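Local coordinates for cytosine deaminase (Klebsiella pneumoniae, PDB 4R85), which probably catalyses the hydrolytic deamination of cytosine and 5-methylcytosine, using an iron(II) ion held in the barrel of an amidohydrolase fold, at residues Gly153-Pro158 / Gly188-Met193; Phe220-Ala225 / Asn250-Lys255; Ala328-His331 / Met335-Tyr338. All coordinates share one frame; numbering follows the deposited sequence.

Contact 1 of 3, residues Gly153-Pro158 / Gly188-Met193; sequences GIESYP and GVSSVM
Glu155 reaches from the loop 153-158 to the side of helix 185-202, where its OE1 accepts a hydrogen bond of 2.6 Å from Ser190 OG. The chain of Glu155 is bent to get there: CG stands anti to the carbonyl carbon, and a second turn at chi2 (-74°) folds the carboxylate over against the helix. Ser190 OG does not arrive in the carboxylate plane but from above it, 42° out. Its chi1 of 69° sets the hydroxyl between its own backbone N and carbonyl carbon. Lys187 O is a second acceptor for this hydroxyl, whose one hydrogen must be shared or alternate between Lys187 O and Glu155 OE1. Behind this polar end the aliphatic part of Glu155 packs on the next residue, with Glu155 CG 3.9 Å from Ser191 CB. The hydroxyl of Ser191 is turned back into its own helix, OG donating to Gly188 O at 2.7 Å, so Ser191 offers the loop its CB. Ile154 completes the contact deeper in, its chain extended so that CD1 alone touches, 4.0 Å from Ser191 O. The loop follows strand 143-149 of the TIM-like barrel and is also fastened by Glu182, whose carboxylate accepts bonds from the backbone N of Ile154 and Glu155. A salt bridge from Arg161 to Glu155 OE1 adds a charged partner to the same oxygen. With a hydroxyl and a guanidinium both gripping OE1, the carboxylate is probably kept ionised, and this partly buried polar link ties the loop to the barrel's outer helix layer.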
ATOM      1  N   GLY A 153     -23.091   5.541 -19.943  1.00 15.63           N
ATOM      2  CA  GLY A 153     -23.299   4.740 -21.132  1.00 12.99           C
ATOM      3  C   GLY A 153     -23.485   5.563 -22.386  1.00 19.71           C
ATOM      4  O   GLY A 153     -24.018   6.677 -22.353  1.00 21.83           O
ATOM      5  N   ILE A 154     -23.023   5.014 -23.501  1.00 15.49           N
ATOM      6  CA  ILE A 154     -23.250   5.601 -24.813  1.00 15.41           C
ATOM      7  C   ILE A 154     -24.664   5.285 -25.313  1.00 17.33           C
ATOM      8  O   ILE A 154     -25.396   6.173 -25.766  1.00 19.52           O
ATOM      9  CB  ILE A 154     -22.213   5.063 -25.829  1.00 18.67           C
ATOM     10  CG1 ILE A 154     -20.815   5.514 -25.417  1.00 18.76           C
ATOM     11  CG2 ILE A 154     -22.544   5.529 -27.244  1.00 20.37           C
ATOM     12  CD1 ILE A 154     -19.700   4.955 -26.284  1.00 17.50           C
ATOM     13  N   GLU A 155     -25.045   4.015 -25.239  1.00 13.13           N
ATOM     14  CA  GLU A 155     -26.310   3.569 -25.810  1.00 13.27           C
ATOM     15  C   GLU A 155     -27.428   3.668 -24.785  1.00 20.56           C
ATOM     16  O   GLU A 155     -28.599   3.568 -25.131  1.00 24.52           O
ATOM     17  CB  GLU A 155     -26.207   2.110 -26.286  1.00 12.90           C
ATOM     18  CG  GLU A 155     -24.948   1.753 -27.067  1.00 13.95           C
ATOM     19  CD  GLU A 155     -24.949   2.313 -28.493  1.00 26.87           C
ATOM     20  OE1 GLU A 155     -24.304   1.697 -29.365  1.00 28.79           O
ATOM     21  OE2 GLU A 155     -25.586   3.361 -28.750  1.00 29.62           O
ATOM     22  N   SER A 156     -27.050   3.857 -23.524  1.00 24.67           N
ATOM     23  CA  SER A 156     -27.982   3.711 -22.406  1.00 33.84           C
ATOM     24  C   SER A 156     -28.347   5.051 -21.746  1.00 35.10           C
ATOM     25  O   SER A 156     -29.125   5.090 -20.791  1.00 43.36           O
ATOM     26  CB  SER A 156     -27.385   2.748 -21.367  1.00 33.82           C
ATOM     27  OG  SER A 156     -26.857   1.566 -21.983  1.00 25.61           O
ATOM     28  N   TYR A 157     -27.781   6.139 -22.261  1.00 21.42           N
ATOM     29  CA  TYR A 157     -28.004   7.489 -21.737  1.00 20.58           C
ATOM     30  C   TYR A 157     -28.565   8.343 -22.867  1.00 22.00           C
ATOM     31  O   TYR A 157     -28.150   8.178 -24.015  1.00 21.20           O
ATOM     32  CB  TYR A 157     -26.670   8.073 -21.266  1.00 19.91           C
ATOM     33  CG  TYR A 157     -26.782   9.397 -20.547  1.00 17.37           C
ATOM     34  CD1 TYR A 157     -26.562  10.598 -21.220  1.00 18.21           C
ATOM     35  CD2 TYR A 157     -27.114   9.447 -19.196  1.00 19.11           C
ATOM     36  CE1 TYR A 157     -26.669  11.816 -20.568  1.00 21.43           C
ATOM     37  CE2 TYR A 157     -27.226  10.667 -18.532  1.00 21.98           C
ATOM     38  CZ  TYR A 157     -27.002  11.843 -19.226  1.00 23.47           C
ATOM     39  OH  TYR A 157     -27.103  13.049 -18.580  1.00 29.07           O
ATOM     40  N   PRO A 158     -29.523   9.245 -22.559  1.00 16.63           N
ATOM     41  CA  PRO A 158     -30.128  10.092 -23.598  1.00 18.49           C
ATOM     42  C   PRO A 158     -29.077  10.843 -24.423  1.00 19.99           C
ATOM     43  O   PRO A 158     -28.222  11.527 -23.854  1.00 16.88           O
ATOM     44  CB  PRO A 158     -30.978  11.086 -22.798  1.00 23.04           C
ATOM     45  CG  PRO A 158     -31.274  10.390 -21.528  1.00 24.04           C
ATOM     46  CD  PRO A 158     -30.088   9.521 -21.224  1.00 18.03           C
ATOM     47  N   GLY A 188     -23.674  -3.162 -25.298  1.00 13.35           N
ATOM     48  CA  GLY A 188     -22.267  -3.096 -24.952  1.00 11.56           C
ATOM     49  C   GLY A 188     -21.429  -3.252 -26.214  1.00 14.32           C
ATOM     50  O   GLY A 188     -20.485  -2.502 -26.448  1.00 11.94           O
ATOM     51  N   VAL A 189     -21.797  -4.214 -27.050  1.00 11.25           N
ATOM     52  CA  VAL A 189     -21.035  -4.463 -28.275  1.00 15.06           C
ATOM     53  C   VAL A 189     -21.171  -3.302 -29.258  1.00 13.72           C
ATOM     54  O   VAL A 189     -20.173  -2.838 -29.814  1.00 11.29           O
ATOM     55  CB  VAL A 189     -21.427  -5.804 -28.931  1.00 14.17           C
ATOM     56  CG1 VAL A 189     -20.865  -5.914 -30.348  1.00 11.97           C
ATOM     57  CG2 VAL A 189     -20.964  -6.971 -28.058  1.00 12.87           C
ATOM     58  N   SER A 190     -22.393  -2.822 -29.463  1.00 11.78           N
ATOM     59  CA  SER A 190     -22.604  -1.709 -30.383  1.00 14.26           C
ATOM     60  C   SER A 190     -21.881  -0.456 -29.896  1.00 14.17           C
ATOM     61  O   SER A 190     -21.403   0.341 -30.712  1.00 12.99           O
ATOM     62  CB  SER A 190     -24.091  -1.433 -30.623  1.00 17.15           C
ATOM     63  OG  SER A 190     -24.709  -0.912 -29.458  1.00 19.03           O
ATOM     64  N   SER A 191     -21.775  -0.285 -28.576  1.00 12.01           N
ATOM     65  CA  SER A 191     -21.054   0.880 -28.053  1.00 11.10           C
ATOM     66  C   SER A 191     -19.580   0.851 -28.473  1.00 15.07           C
ATOM     67  O   SER A 191     -18.998   1.887 -28.806  1.00 11.71           O
ATOM     68  CB  SER A 191     -21.199   1.016 -26.530  1.00 11.82           C
ATOM     69  OG  SER A 191     -20.390   0.088 -25.822  1.00 13.54           O
ATOM     70  N   VAL A 192     -18.978  -0.336 -28.465  1.00 13.45           N
ATOM     71  CA  VAL A 192     -17.571  -0.442 -28.858  1.00 10.62           C
ATOM     72  C   VAL A 192     -17.413  -0.150 -30.350  1.00 11.04           C
ATOM     73  O   VAL A 192     -16.478   0.557 -30.750  1.00 12.88           O
ATOM     74  CB  VAL A 192     -16.954  -1.808 -28.482  1.00 10.33           C
ATOM     75  CG1 VAL A 192     -15.540  -1.937 -29.057  1.00 11.26           C
ATOM     76  CG2 VAL A 192     -16.947  -1.995 -26.954  1.00 10.38           C
ATOM     77  N   MET A 193     -18.330  -0.659 -31.170  1.00 11.31           N
ATOM     78  CA  MET A 193     -18.283  -0.370 -32.609  1.00 13.37           C
ATOM     79  C   MET A 193     -18.393   1.130 -32.871  1.00 15.51           C
ATOM     80  O   MET A 193     -17.626   1.690 -33.664  1.00 14.24           O
ATOM     81  CB  MET A 193     -19.383  -1.120 -33.363  1.00 13.51           C
ATOM     82  CG  MET A 193     -19.341  -2.628 -33.177  1.00 13.71           C
ATOM     83  SD  MET A 193     -17.742  -3.340 -33.696  1.00 18.67           S
ATOM     84  CE  MET A 193     -18.050  -5.083 -33.382  1.00 29.53           C
TER

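Contact 2 of 3, residues Phe220-Ala225 / Asn250-Lys255; sequences FLEVLA and NAYCSK
Glu222 and Tyr252 join two helices whose backbones stay well apart, the nearest CA atoms, those of Glu222 and Cys253, being 10.2 Å from each other. Helices 220-231 and 250-263 are successive outer helices of the TIM-like barrel of this amidohydrolase, with barrel strand 237-240 between them in sequence; the gap between 220-225 and 250-255 is bridged by long side chains and water. Tyr252 OH donates to Glu222 OE2 over 2.6 Å, meeting the carboxylate oxygen on its anti side and 33° out of plane. The two side chains cross at about a right angle, the carboxylate and ring planes 53° apart. The first torsion of Tyr252 puts CG opposite the backbone N and sends the ring across toward the other helix. Glu222 CG lies between its own backbone N and carbonyl carbon (chi1 69°), and the chain, extended beyond it, brings OE2 up to Tyr252 OH; Glu222 CB lies 3.6 Å from Tyr252 OH. Tyr252 OH also accepts from a water oxygen 2.9 Å away that in turn takes the N-H of Glu222, so one residue holds the hydroxyl twice, the carboxylate directly and the backbone N-H through the water. Around the Tyr252 ring, Arg219 makes a cation-pi contact and Tyr248 an edge-to-face one. The other carboxylate oxygen, Glu222 OE1, is bonded to a glycerol probably left from crystallisation. Elsewhere on helix 250-263, Asn250 ND2 bonds to Ser283 OG of the second subunit. Lys255 is linked to the carboxylate through solvent, not directly: a second water donates to Glu222 OE2 at 2.7 Å and accepts from Lys255 NZ at 3.0 Å.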
ATOM      1  N   PHE A 220     -16.112  -7.715 -22.984  1.00 10.75           N
ATOM      2  CA  PHE A 220     -16.040  -6.679 -24.004  1.00 11.52           C
ATOM      3  C   PHE A 220     -14.608  -6.423 -24.466  1.00 11.71           C
ATOM      4  O   PHE A 220     -14.386  -5.882 -25.542  1.00 10.01           O
ATOM      5  CB  PHE A 220     -16.765  -5.421 -23.518  1.00 12.20           C
ATOM      6  CG  PHE A 220     -18.218  -5.673 -23.282  1.00 12.81           C
ATOM      7  CD1 PHE A 220     -18.688  -6.001 -22.018  1.00 12.39           C
ATOM      8  CD2 PHE A 220     -19.105  -5.694 -24.349  1.00 10.82           C
ATOM      9  CE1 PHE A 220     -20.032  -6.284 -21.818  1.00 13.68           C
ATOM     10  CE2 PHE A 220     -20.451  -5.973 -24.149  1.00 10.78           C
ATOM     11  CZ  PHE A 220     -20.908  -6.276 -22.882  1.00 12.18           C
ATOM     12  N   LEU A 221     -13.643  -6.843 -23.652  1.00  9.00           N
ATOM     13  CA  LEU A 221     -12.239  -6.749 -24.029  1.00 10.70           C
ATOM     14  C   LEU A 221     -11.967  -7.394 -25.395  1.00 11.60           C
ATOM     15  O   LEU A 221     -11.255  -6.812 -26.218  1.00 11.41           O
ATOM     16  CB  LEU A 221     -11.354  -7.394 -22.952  1.00 10.18           C
ATOM     17  CG  LEU A 221      -9.864  -7.399 -23.298  1.00 12.35           C
ATOM     18  CD1 LEU A 221      -9.353  -5.968 -23.505  1.00 13.32           C
ATOM     19  CD2 LEU A 221      -9.086  -8.088 -22.177  1.00 11.46           C
ATOM     20  N   GLU A 222     -12.532  -8.577 -25.646  1.00 11.26           N
ATOM     21  CA  GLU A 222     -12.317  -9.241 -26.943  1.00 14.23           C
ATOM     22  C   GLU A 222     -12.848  -8.406 -28.108  1.00 14.71           C
ATOM     23  O   GLU A 222     -12.262  -8.395 -29.182  1.00 11.21           O
ATOM     24  CB  GLU A 222     -12.918 -10.653 -26.983  1.00 11.12           C
ATOM     25  CG  GLU A 222     -14.461 -10.696 -26.971  1.00 16.94           C
ATOM     26  CD  GLU A 222     -15.031 -12.113 -27.035  1.00 23.66           C
ATOM     27  OE1 GLU A 222     -16.147 -12.290 -27.587  1.00 20.16           O
ATOM     28  OE2 GLU A 222     -14.377 -13.044 -26.511  1.00 18.93           O
ATOM     29  N   VAL A 223     -13.961  -7.708 -27.896  1.00 11.26           N
ATOM     30  CA  VAL A 223     -14.537  -6.890 -28.961  1.00 10.11           C
ATOM     31  C   VAL A 223     -13.631  -5.701 -29.253  1.00 10.14           C
ATOM     32  O   VAL A 223     -13.369  -5.371 -30.406  1.00 12.51           O
ATOM     33  CB  VAL A 223     -15.948  -6.376 -28.590  1.00 14.14           C
ATOM     34  CG1 VAL A 223     -16.541  -5.579 -29.752  1.00 15.93           C
ATOM     35  CG2 VAL A 223     -16.839  -7.544 -28.234  1.00 14.28           C
ATOM     36  N   LEU A 224     -13.144  -5.068 -28.193  1.00 10.69           N
ATOM     37  CA  LEU A 224     -12.265  -3.920 -28.330  1.00  9.93           C
ATOM     38  C   LEU A 224     -10.941  -4.302 -29.007  1.00 12.82           C
ATOM     39  O   LEU A 224     -10.479  -3.620 -29.932  1.00 10.41           O
ATOM     40  CB  LEU A 224     -12.000  -3.311 -26.946  1.00 12.02           C
ATOM     41  CG  LEU A 224     -11.018  -2.136 -26.892  1.00 15.96           C
ATOM     42  CD1 LEU A 224     -11.580  -0.943 -27.642  1.00 17.95           C
ATOM     43  CD2 LEU A 224     -10.685  -1.753 -25.454  1.00 16.11           C
ATOM     44  N   ALA A 225     -10.336  -5.387 -28.546  1.00 10.69           N
ATOM     45  CA  ALA A 225      -9.042  -5.816 -29.088  1.00 11.54           C
ATOM     46  C   ALA A 225      -9.190  -6.219 -30.552  1.00 12.81           C
ATOM     47  O   ALA A 225      -8.326  -5.909 -31.381  1.00 16.71           O
ATOM     48  CB  ALA A 225      -8.459  -6.967 -28.256  1.00 10.04           C
ATOM     49  N   ASN A 250     -10.064 -19.915 -17.334  1.00 10.95           N
ATOM     50  CA  ASN A 250      -8.657 -19.964 -17.716  1.00 14.39           C
ATOM     51  C   ASN A 250      -8.374 -20.430 -19.133  1.00 15.10           C
ATOM     52  O   ASN A 250      -7.418 -19.953 -19.748  1.00 14.63           O
ATOM     53  CB  ASN A 250      -7.859 -20.783 -16.708  1.00 14.92           C
ATOM     54  CG  ASN A 250      -7.815 -20.120 -15.364  1.00 21.57           C
ATOM     55  OD1 ASN A 250      -7.750 -18.893 -15.272  1.00 13.91           O
ATOM     56  ND2 ASN A 250      -7.881 -20.917 -14.308  1.00 31.79           N
ATOM     57  N   ALA A 251      -9.187 -21.353 -19.650  1.00 11.29           N
ATOM     58  CA  ALA A 251      -9.027 -21.815 -21.029  1.00 16.28           C
ATOM     59  C   ALA A 251      -9.364 -20.687 -22.004  1.00 11.71           C
ATOM     60  O   ALA A 251      -8.631 -20.435 -22.976  1.00 12.76           O
ATOM     61  CB  ALA A 251      -9.899 -23.040 -21.293  1.00 14.54           C
ATOM     62  N   TYR A 252     -10.463 -19.991 -21.730  1.00 10.96           N
ATOM     63  CA  TYR A 252     -10.811 -18.803 -22.499  1.00 10.68           C
ATOM     64  C   TYR A 252      -9.706 -17.764 -22.426  1.00 12.62           C
ATOM     65  O   TYR A 252      -9.335 -17.178 -23.437  1.00 10.45           O
ATOM     66  CB  TYR A 252     -12.113 -18.181 -21.987  1.00 10.43           C
ATOM     67  CG  TYR A 252     -12.390 -16.825 -22.607  1.00 10.15           C
ATOM     68  CD1 TYR A 252     -12.653 -16.700 -23.977  1.00 13.60           C
ATOM     69  CD2 TYR A 252     -12.364 -15.678 -21.837  1.00 12.91           C
ATOM     70  CE1 TYR A 252     -12.900 -15.453 -24.548  1.00 11.93           C
ATOM     71  CE2 TYR A 252     -12.621 -14.426 -22.396  1.00 10.70           C
ATOM     72  CZ  TYR A 252     -12.888 -14.324 -23.740  1.00 13.45           C
ATOM     73  OH  TYR A 252     -13.129 -13.078 -24.265  1.00 14.69           O
ATOM     74  N   CYS A 253      -9.186 -17.518 -21.224  1.00 10.48           N
ATOM     75  CA  CYS A 253      -8.203 -16.449 -21.073  1.00 10.26           C
ATOM     76  C   CYS A 253      -6.919 -16.755 -21.843  1.00 11.91           C
ATOM     77  O   CYS A 253      -6.312 -15.855 -22.428  1.00 13.95           O
ATOM     78  CB  CYS A 253      -7.898 -16.159 -19.610  1.00  9.89           C
ATOM     79  SG  CYS A 253      -7.157 -14.531 -19.356  1.00 15.04           S
ATOM     80  N   SER A 254      -6.502 -18.018 -21.832  1.00 11.13           N
ATOM     81  CA  SER A 254      -5.355 -18.429 -22.627  1.00 12.81           C
ATOM     82  C   SER A 254      -5.570 -18.156 -24.117  1.00 14.80           C
ATOM     83  O   SER A 254      -4.662 -17.665 -24.812  1.00 14.25           O
ATOM     84  CB  SER A 254      -5.061 -19.913 -22.425  1.00 16.91           C
ATOM     85  OG  SER A 254      -3.889 -20.278 -23.145  1.00 23.50           O
ATOM     86  N   LYS A 255      -6.761 -18.495 -24.607  1.00 13.83           N
ATOM     87  CA  LYS A 255      -7.106 -18.254 -26.005  1.00 15.03           C
ATOM     88  C   LYS A 255      -7.129 -16.759 -26.301  1.00 15.31           C
ATOM     89  O   LYS A 255      -6.629 -16.311 -27.338  1.00 15.52           O
ATOM     90  CB  LYS A 255      -8.476 -18.858 -26.335  1.00 16.43           C
ATOM     91  CG  LYS A 255      -8.945 -18.529 -27.753  1.00 23.66           C
ATOM     92  CD  LYS A 255     -10.410 -18.850 -27.973  1.00 36.49           C
ATOM     93  CE  LYS A 255     -11.304 -17.640 -27.737  1.00 35.34           C
ATOM     94  NZ  LYS A 255     -11.503 -16.811 -28.971  1.00 32.86           N
TER
HETATM   95  O   HOH W   1     -12.790 -10.445 -23.154  1.00 15.05           O
HETATM   96  O   HOH W   2     -13.919 -15.157 -28.121  1.00 28.40           O

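Contact 3 of 3, residues Ala328-His331 / Met335-Tyr338; sequences AGLH and MLGY
Leu330 and Met335 meet where helix 322-332 gives way to the loop that leads to helix 338-342, within the TIM-barrel amidohydrolase domain. The tight part lies around Leu330. Its carbonyl oxygen accepts the N-H of Met335 over 2.8 Å, nearly straight at 164°, which folds the loop back on the last turn of the helix. Side chains close on the same spot: Leu330 CB touches Leu336 CD2 at 3.6 Å, and Leu330 CD2 lies 3.9 Å from Met335 CB, the two chains crossing at about a right angle. Only the base of Met335 takes part; the outer end leads away from Leu330, and the side chain also packs on Val293 and Ala294 of helix 293-298. In this packed region Met335 O is buried without a polar partner. His331 belongs to it too: NE2 hydrogen-bonds to Tyr315 OH of the second subunit and ND1 to the carbonyl of Asp327, which together fix the ring's rotation. Over one face of that imidazole sits Leu336 CD1, a CH-pi contact 3.9 Å from the ring centroid and 10° off its normal.

The other end of the loop is looser. Tyr338 is exposed, its ring meeting that of Trp70 of the second subunit. Gly337, at the N-cap position of helix 338-342, does not touch 328-331; its N is hydrogen-bonded to Asp340 OD2.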
ATOM      1  N   ALA A 328       1.247  -1.170  -4.083  1.00 11.62           N
ATOM      2  CA  ALA A 328       0.004  -1.931  -4.005  1.00 13.89           C
ATOM      3  C   ALA A 328      -0.094  -2.948  -5.133  1.00 14.33           C
ATOM      4  O   ALA A 328      -0.431  -4.109  -4.911  1.00 13.88           O
ATOM      5  CB  ALA A 328      -1.191  -0.980  -4.062  1.00 15.74           C
ATOM      6  N   GLY A 329       0.201  -2.491  -6.342  1.00 12.93           N
ATOM      7  CA  GLY A 329       0.111  -3.327  -7.520  1.00 12.20           C
ATOM      8  C   GLY A 329       1.046  -4.511  -7.446  1.00 15.55           C
ATOM      9  O   GLY A 329       0.650  -5.634  -7.736  1.00 12.22           O
ATOM     10  N   LEU A 330       2.292  -4.267  -7.050  1.00 12.28           N
ATOM     11  CA  LEU A 330       3.261  -5.356  -6.952  1.00 13.28           C
ATOM     12  C   LEU A 330       2.835  -6.432  -5.948  1.00 12.17           C
ATOM     13  O   LEU A 330       3.081  -7.628  -6.167  1.00 11.72           O
ATOM     14  CB  LEU A 330       4.650  -4.816  -6.602  1.00 13.01           C
ATOM     15  CG  LEU A 330       5.281  -3.839  -7.595  1.00 12.96           C
ATOM     16  CD1 LEU A 330       6.648  -3.403  -7.080  1.00 16.36           C
ATOM     17  CD2 LEU A 330       5.420  -4.466  -8.976  1.00 16.12           C
ATOM     18  N   HIS A 331       2.214  -6.012  -4.847  1.00 13.38           N
ATOM     19  CA  HIS A 331       1.729  -6.960  -3.838  1.00 11.14           C
ATOM     20  C   HIS A 331       0.523  -7.754  -4.345  1.00 15.07           C
ATOM     21  O   HIS A 331       0.513  -8.985  -4.307  1.00 15.00           O
ATOM     22  CB  HIS A 331       1.315  -6.235  -2.545  1.00 17.43           C
ATOM     23  CG  HIS A 331       2.460  -5.771  -1.701  1.00 16.49           C
ATOM     24  ND1 HIS A 331       3.260  -4.699  -2.049  1.00 16.86           N
ATOM     25  CD2 HIS A 331       2.921  -6.214  -0.507  1.00 12.69           C
ATOM     26  CE1 HIS A 331       4.177  -4.518  -1.113  1.00 15.97           C
ATOM     27  NE2 HIS A 331       3.994  -5.423  -0.167  1.00 14.80           N
ATOM     28  N   MET A 335       3.890  -9.736  -7.862  1.00 13.15           N
ATOM     29  CA  MET A 335       5.056  -9.329  -8.622  1.00 14.23           C
ATOM     30  C   MET A 335       6.135  -8.814  -7.683  1.00 14.53           C
ATOM     31  O   MET A 335       6.706  -7.749  -7.901  1.00 16.72           O
ATOM     32  CB  MET A 335       4.658  -8.238  -9.614  1.00 15.54           C
ATOM     33  CG  MET A 335       3.685  -8.738 -10.660  1.00 15.69           C
ATOM     34  SD  MET A 335       2.925  -7.389 -11.582  1.00 24.20           S
ATOM     35  CE  MET A 335       4.234  -7.078 -12.748  1.00 18.96           C
ATOM     36  N   LEU A 336       6.409  -9.574  -6.634  1.00 12.71           N
ATOM     37  CA  LEU A 336       7.483  -9.222  -5.710  1.00 17.85           C
ATOM     38  C   LEU A 336       8.714 -10.101  -5.905  1.00 18.07           C
ATOM     39  O   LEU A 336       9.537 -10.239  -5.005  1.00 18.61           O
ATOM     40  CB  LEU A 336       6.993  -9.277  -4.258  1.00 14.60           C
ATOM     41  CG  LEU A 336       6.028  -8.136  -3.919  1.00 15.82           C
ATOM     42  CD1 LEU A 336       5.703  -8.146  -2.434  1.00 17.94           C
ATOM     43  CD2 LEU A 336       6.624  -6.791  -4.327  1.00 19.86           C
ATOM     44  N   GLY A 337       8.850 -10.688  -7.090  1.00 14.15           N
ATOM     45  CA  GLY A 337      10.028 -11.490  -7.377  1.00 13.65           C
ATOM     46  C   GLY A 337      11.239 -10.582  -7.545  1.00 16.51           C
ATOM     47  O   GLY A 337      11.093  -9.372  -7.778  1.00 20.08           O
ATOM     48  N   TYR A 338      12.430 -11.156  -7.435  1.00 18.89           N
ATOM     49  CA  TYR A 338      13.669 -10.390  -7.578  1.00 21.39           C
ATOM     50  C   TYR A 338      13.747  -9.639  -8.917  1.00 20.77           C
ATOM     51  O   TYR A 338      14.037  -8.443  -8.954  1.00 20.70           O
ATOM     52  CB  TYR A 338      14.886 -11.305  -7.429  1.00 26.50           C
ATOM     53  CG  TYR A 338      16.189 -10.544  -7.452  1.00 36.59           C
ATOM     54  CD1 TYR A 338      16.686  -9.961  -6.301  1.00 39.21           C
ATOM     55  CD2 TYR A 338      16.907 -10.384  -8.633  1.00 45.24           C
ATOM     56  CE1 TYR A 338      17.869  -9.251  -6.312  1.00 44.60           C
ATOM     57  CE2 TYR A 338      18.091  -9.676  -8.656  1.00 47.68           C
ATOM     58  CZ  TYR A 338      18.566  -9.112  -7.491  1.00 48.07           C
ATOM     59  OH  TYR A 338      19.746  -8.406  -7.500  1.00 54.21           O
TER

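Overall arrangement
All three contacts lie in the outer parts of the amidohydrolase domain, and no helix or loop is shared between them. Contacts 1 and 2 nevertheless touch, joined only by packing of helix 185-202 (Gly188, Val189, Val192) on helix 220-231 (Phe220, Val223, Leu224). Both are partly buried and polar, each built on a glutamate taking a hydroxyl hydrogen bond, with water a partner in contact 2. Contact 3 stands apart, its nearest atoms about 15 Å from contact 2, and is buried and chiefly apolar around one backbone bond. Contacts 2 and 3 both include residues that reach the second subunit; contact 1 touches no other chain.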